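Local structure of hypothetical protein HI1011 (1YZY) at residues N30-Q35 against S62-Q67; S83-D86 against N92-P95. The protein catalyses the ATP-dependent phosphorylation of 3-oxo-tetronate to 3-oxo-tetronate 4-phosphate, as a member of the four-carbon acid sugar kinase family. All coordinates share one frame; numbering follows the deposited sequence.

Interaction 1: N30-Q35 against S62-Q67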
loop_
_atom_site.group_PDB
_atom_site.type_symbol
_atom_site.label_atom_id
_atom_site.label_comp_id
_atom_site.label_asym_id
_atom_site.label_seq_id
_atom_site.Cartn_x
_atom_site.Cartn_y
_atom_site.Cartn_z
ATOM N N ASN A 30 -2.572 9.281 -2.673
ATOM C CA ASN A 30 -3.054 8.456 -3.781
ATOM C C ASN A 30 -3.133 9.356 -5.012
ATOM O O ASN A 30 -4.063 10.141 -5.156
ATOM C CB ASN A 30 -4.424 7.858 -3.452
ATOM C CG ASN A 30 -4.415 7.042 -2.164
ATOM O OD1 ASN A 30 -3.500 6.260 -1.916
ATOM N ND2 ASN A 30 -5.443 7.219 -1.341
ATOM N N GLY A 31 -2.132 9.250 -5.881
ATOM C CA GLY A 31 -2.065 10.075 -7.077
ATOM C C GLY A 31 -1.258 11.316 -6.752
ATOM O O GLY A 31 -1.056 11.616 -5.578
ATOM N N VAL A 32 -0.741 12.012 -7.762
ATOM C CA VAL A 32 0.039 13.228 -7.510
ATOM C C VAL A 32 -0.888 14.336 -6.999
ATOM O O VAL A 32 -1.859 14.695 -7.666
ATOM C CB VAL A 32 0.769 13.729 -8.777
ATOM C CG1 VAL A 32 1.610 14.966 -8.453
ATOM C CG2 VAL A 32 1.645 12.632 -9.340
ATOM N N PRO A 33 -0.608 14.871 -5.796
ATOM C CA PRO A 33 -1.398 15.936 -5.163
ATOM C C PRO A 33 -1.316 17.286 -5.869
ATOM O O PRO A 33 -0.282 17.624 -6.447
ATOM C CB PRO A 33 -0.790 16.018 -3.760
ATOM C CG PRO A 33 -0.234 14.632 -3.545
ATOM C CD PRO A 33 0.402 14.353 -4.858
ATOM N N THR A 34 -2.415 18.036 -5.839
ATOM C CA THR A 34 -2.462 19.363 -6.458
ATOM C C THR A 34 -2.253 20.480 -5.431
ATOM O O THR A 34 -2.079 21.644 -5.794
ATOM C CB THR A 34 -3.778 19.601 -7.245
ATOM O OG1 THR A 34 -4.913 19.363 -6.400
ATOM C CG2 THR A 34 -3.844 18.677 -8.457
ATOM N N GLN A 35 -2.253 20.106 -4.153
ATOM C CA GLN A 35 -2.040 21.041 -3.046
ATOM C C GLN A 35 -0.870 20.560 -2.173
ATOM O O GLN A 35 -0.689 19.358 -1.960
ATOM C CB GLN A 35 -3.305 21.164 -2.176
ATOM C CG GLN A 35 -4.521 21.801 -2.856
ATOM C CD GLN A 35 -4.326 23.278 -3.185
ATOM O OE1 GLN A 35 -4.677 23.734 -4.277
ATOM N NE2 GLN A 35 -3.790 24.038 -2.231
ATOM N N SER A 62 5.524 9.788 -13.028
ATOM C CA SER A 62 6.628 9.572 -12.099
ATOM C C SER A 62 7.416 10.853 -11.883
ATOM O O SER A 62 7.860 11.144 -10.765
ATOM C CB SER A 62 7.549 8.463 -12.617
ATOM O OG SER A 62 6.902 7.194 -12.589
ATOM N N LEU A 63 7.604 11.609 -12.960
ATOM C CA LEU A 63 8.319 12.873 -12.895
ATOM C C LEU A 63 7.507 13.932 -12.154
ATOM O O LEU A 63 8.066 14.868 -11.575
ATOM C CB LEU A 63 8.654 13.348 -14.305
ATOM C CG LEU A 63 9.767 12.553 -14.991
ATOM C CD1 LEU A 63 9.785 12.826 -16.482
ATOM C CD2 LEU A 63 11.100 12.903 -14.351
ATOM N N ARG A 64 6.184 13.806 -12.221
ATOM C CA ARG A 64 5.281 14.729 -11.544
ATOM C C ARG A 64 5.275 14.419 -10.059
ATOM O O ARG A 64 5.217 15.334 -9.234
ATOM C CB ARG A 64 3.864 14.620 -12.116
ATOM C CG ARG A 64 3.637 15.443 -13.378
ATOM C CD ARG A 64 2.319 15.087 -14.051
ATOM N NE ARG A 64 1.192 15.132 -13.121
ATOM C CZ ARG A 64 0.214 14.227 -13.071
ATOM N NH1 ARG A 64 0.209 13.188 -13.901
ATOM N NH2 ARG A 64 -0.765 14.358 -12.182
ATOM N N ALA A 65 5.305 13.126 -9.728
ATOM C CA ALA A 65 5.321 12.684 -8.333
ATOM C C ALA A 65 6.596 13.188 -7.675
ATOM O O ALA A 65 6.576 13.670 -6.540
ATOM C CB ALA A 65 5.245 11.170 -8.251
ATOM N N TYR A 66 7.698 13.081 -8.412
ATOM C CA TYR A 66 9.009 13.521 -7.952
ATOM C C TYR A 66 9.047 15.021 -7.708
ATOM O O TYR A 66 9.630 15.484 -6.727
ATOM C CB TYR A 66 10.083 13.147 -8.987
ATOM C CG TYR A 66 11.337 13.993 -8.893
ATOM C CD1 TYR A 66 12.298 13.750 -7.911
ATOM C CD2 TYR A 66 11.525 15.091 -9.738
ATOM C CE1 TYR A 66 13.409 14.587 -7.766
ATOM C CE2 TYR A 66 12.629 15.933 -9.597
ATOM C CZ TYR A 66 13.565 15.672 -8.609
ATOM O OH TYR A 66 14.652 16.504 -8.466
ATOM N N GLN A 67 8.500 15.780 -8.649
ATOM C CA GLN A 67 8.500 17.237 -8.547
ATOM C C GLN A 67 7.733 17.680 -7.315
ATOM O O GLN A 67 8.148 18.606 -6.615
ATOM C CB GLN A 67 7.922 17.863 -9.817
ATOM C CG GLN A 67 8.073 19.368 -9.886
ATOM C CD GLN A 67 9.517 19.822 -9.852
ATOM O OE1 GLN A 67 9.841 20.848 -9.252
ATOM N NE2 GLN A 67 10.391 19.076 -10.518
HETATM O O HOH W 1 -1.339 16.420 -10.077
#
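Val32 and Ala65 bring the two backbones together, their CA atoms 5.4 Å apart, where the irregular loop after strand 26-30 passes helix 55-71. The small side chain of Ala65 is consistent with so close an approach. Val32 directs its side chain at the helix, and its two branches take different parts of it. CG1, anti to the backbone N (chi1 -178°), rests on the peptide carbonyl of Arg64, 3.7 Å from Arg64 O. CG2 sits over the next residue, 3.7 Å from Ala65 N and 4.0 Å from Ala65 CB. The same CG2 also lies 4.1 Å above the guanidinium plane of Arg64, displaced toward its rim. In Arg64 a bend at chi3 (52°) brings the guanidinium alongside the valine, with NH2 3.8 Å from Val32 CB. No direct hydrogen bond joins the segments; instead one water, at the guanidinium edge and in its plane, accepts from Arg64 NH2 (3.0 Å) and donates to Val32 O (3.0 Å). The contact is therefore apolar where Ala65, buried, also touches Ile46 and Ile5, and bridged by one water beside the exposed Arg64. Helix 55-71 lies on the parallel strands 3-6 and 43-47, the layered helix-on-sheet arrangement of an alpha/beta fold, and the loop after strand 26-30 packs at its side, here in the sugar-binding N-terminal domain.

Interaction 2: S83-D86 against N92-P95; sequences STFD and NIGP
The connection from strand 77-80 to helix 93-104, in the sugar-binding N-terminal domain, folds back so that Phe85 in the loop meets Ile93 near the N-terminal end of the helix. Their CA atoms remain 8.1 Å apart, so side chains bridge the gap. Ile93 points at the loop and does the touching with two carbons. Its CD1 stands over the centre of the Phe85 ring in a CH-pi contact, 4.0 Å from the ring centroid and 5° off the normal. Its CG2, anti to the backbone N, reaches the far end of the ring and lies 4.0 Å from Phe85 CZ. The extended CG1-CD1 arm (chi2 171°) carries the methyl on to the loop backbone, with CD1 3.5 Å from Phe85 O and equally 3.5 Å from Asp86 O. On the loop side, Thr84 OG1 donates to the syn lone pair of Asp86 OD1 (2.6 Å), a bond that spans Phe85 and ties its two neighbours together. The Phe85 ring also packs edge-to-face with Tyr81 and touches Leu152 and Leu155 of helix 152-159. With no hydrogen bond between the segments, the buried contact depends on dispersion and the CH-pi approach; Phe85 O, which the isoleucine methyl also touches, is hydrogen-bonded to Ser87 OG.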
loop_
_atom_site.group_PDB
_atom_site.type_symbol
_atom_site.label_atom_id
_atom_site.label_comp_id
_atom_site.label_asym_id
_atom_site.label_seq_id
_atom_site.Cartn_x
_atom_site.Cartn_y
_atom_site.Cartn_z
ATOM N N SER A 83 7.945 -6.986 -6.123
ATOM C CA SER A 83 9.035 -7.876 -5.730
ATOM C C SER A 83 9.337 -8.966 -6.777
ATOM O O SER A 83 10.360 -9.656 -6.691
ATOM C CB SER A 83 8.764 -8.484 -4.347
ATOM O OG SER A 83 7.636 -9.349 -4.343
ATOM N N THR A 84 8.450 -9.118 -7.760
ATOM C CA THR A 84 8.650 -10.092 -8.836
ATOM C C THR A 84 9.112 -9.382 -10.115
ATOM O O THR A 84 9.121 -9.961 -11.204
ATOM C CB THR A 84 7.404 -10.963 -9.093
ATOM O OG1 THR A 84 6.216 -10.209 -8.836
ATOM C CG2 THR A 84 7.414 -12.169 -8.183
ATOM N N PHE A 85 9.510 -8.121 -9.948
ATOM C CA PHE A 85 10.028 -7.282 -11.025
ATOM C C PHE A 85 9.070 -7.104 -12.210
ATOM O O PHE A 85 9.511 -6.830 -13.324
ATOM C CB PHE A 85 11.385 -7.848 -11.497
ATOM C CG PHE A 85 12.364 -6.801 -11.946
ATOM C CD1 PHE A 85 12.924 -5.914 -11.031
ATOM C CD2 PHE A 85 12.742 -6.705 -13.283
ATOM C CE1 PHE A 85 13.844 -4.952 -11.441
ATOM C CE2 PHE A 85 13.667 -5.735 -13.701
ATOM C CZ PHE A 85 14.212 -4.864 -12.778
ATOM N N ASP A 86 7.765 -7.187 -11.943
ATOM C CA ASP A 86 6.713 -7.052 -12.969
ATOM C C ASP A 86 6.986 -5.981 -14.017
ATOM O O ASP A 86 6.996 -4.788 -13.702
ATOM C CB ASP A 86 5.356 -6.787 -12.313
ATOM C CG ASP A 86 4.949 -7.889 -11.368
ATOM O OD1 ASP A 86 5.782 -8.254 -10.519
ATOM O OD2 ASP A 86 3.811 -8.398 -11.472
ATOM N N ASN A 92 8.091 -0.422 -17.796
ATOM C CA ASN A 92 8.358 0.914 -17.260
ATOM C C ASN A 92 9.397 1.026 -16.157
ATOM O O ASN A 92 9.758 2.135 -15.765
ATOM C CB ASN A 92 7.052 1.517 -16.746
ATOM C CG ASN A 92 5.997 1.326 -17.837
ATOM O OD1 ASN A 92 6.319 1.268 -19.026
ATOM N ND2 ASN A 92 4.738 1.212 -17.433
ATOM N N ILE A 93 9.841 -0.099 -15.598
ATOM C CA ILE A 93 10.822 -0.027 -14.506
ATOM C C ILE A 93 12.083 0.691 -14.999
ATOM O O ILE A 93 12.531 1.666 -14.393
ATOM C CB ILE A 93 11.175 -1.431 -13.947
ATOM C CG1 ILE A 93 9.966 -2.015 -13.218
ATOM C CG2 ILE A 93 12.375 -1.359 -12.993
ATOM C CD1 ILE A 93 10.152 -3.460 -12.822
ATOM N N GLY A 94 12.614 0.231 -16.131
ATOM C CA GLY A 94 13.807 0.831 -16.712
ATOM C C GLY A 94 13.612 2.258 -17.184
ATOM O O GLY A 94 14.421 3.136 -16.873
ATOM N N PRO A 95 12.592 2.506 -18.019
ATOM C CA PRO A 95 12.323 3.861 -18.516
ATOM C C PRO A 95 12.157 4.881 -17.381
ATOM O O PRO A 95 12.692 5.989 -17.450
ATOM C CB PRO A 95 11.022 3.670 -19.279
ATOM C CG PRO A 95 11.195 2.275 -19.859
ATOM C CD PRO A 95 11.717 1.517 -18.679
#

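Both contacts belong to the sugar-binding N-terminal domain and follow one another along the chain: interaction 1 closes at residue 67 before interaction 2 opens at residue 83. Their centres are 20 Å apart and their nearest atoms about 7 Å, without touching. Helices 55-71 and 93-104 connect them physically: Ser62 reaches Val96 and Tyr66 reaches Leu104, while Pro95 rests on Val55 and Ile59. Strand 77-80 lies between the two contacts in sequence, and Tyr66 stacks edge-to-face with its Phe77. Interaction 1 thus packs a loop on one helix, and interaction 2 packs a loop on the N-terminal part of the helix beside it, both away from the residues that probably bind ATP, in the C-terminal domain.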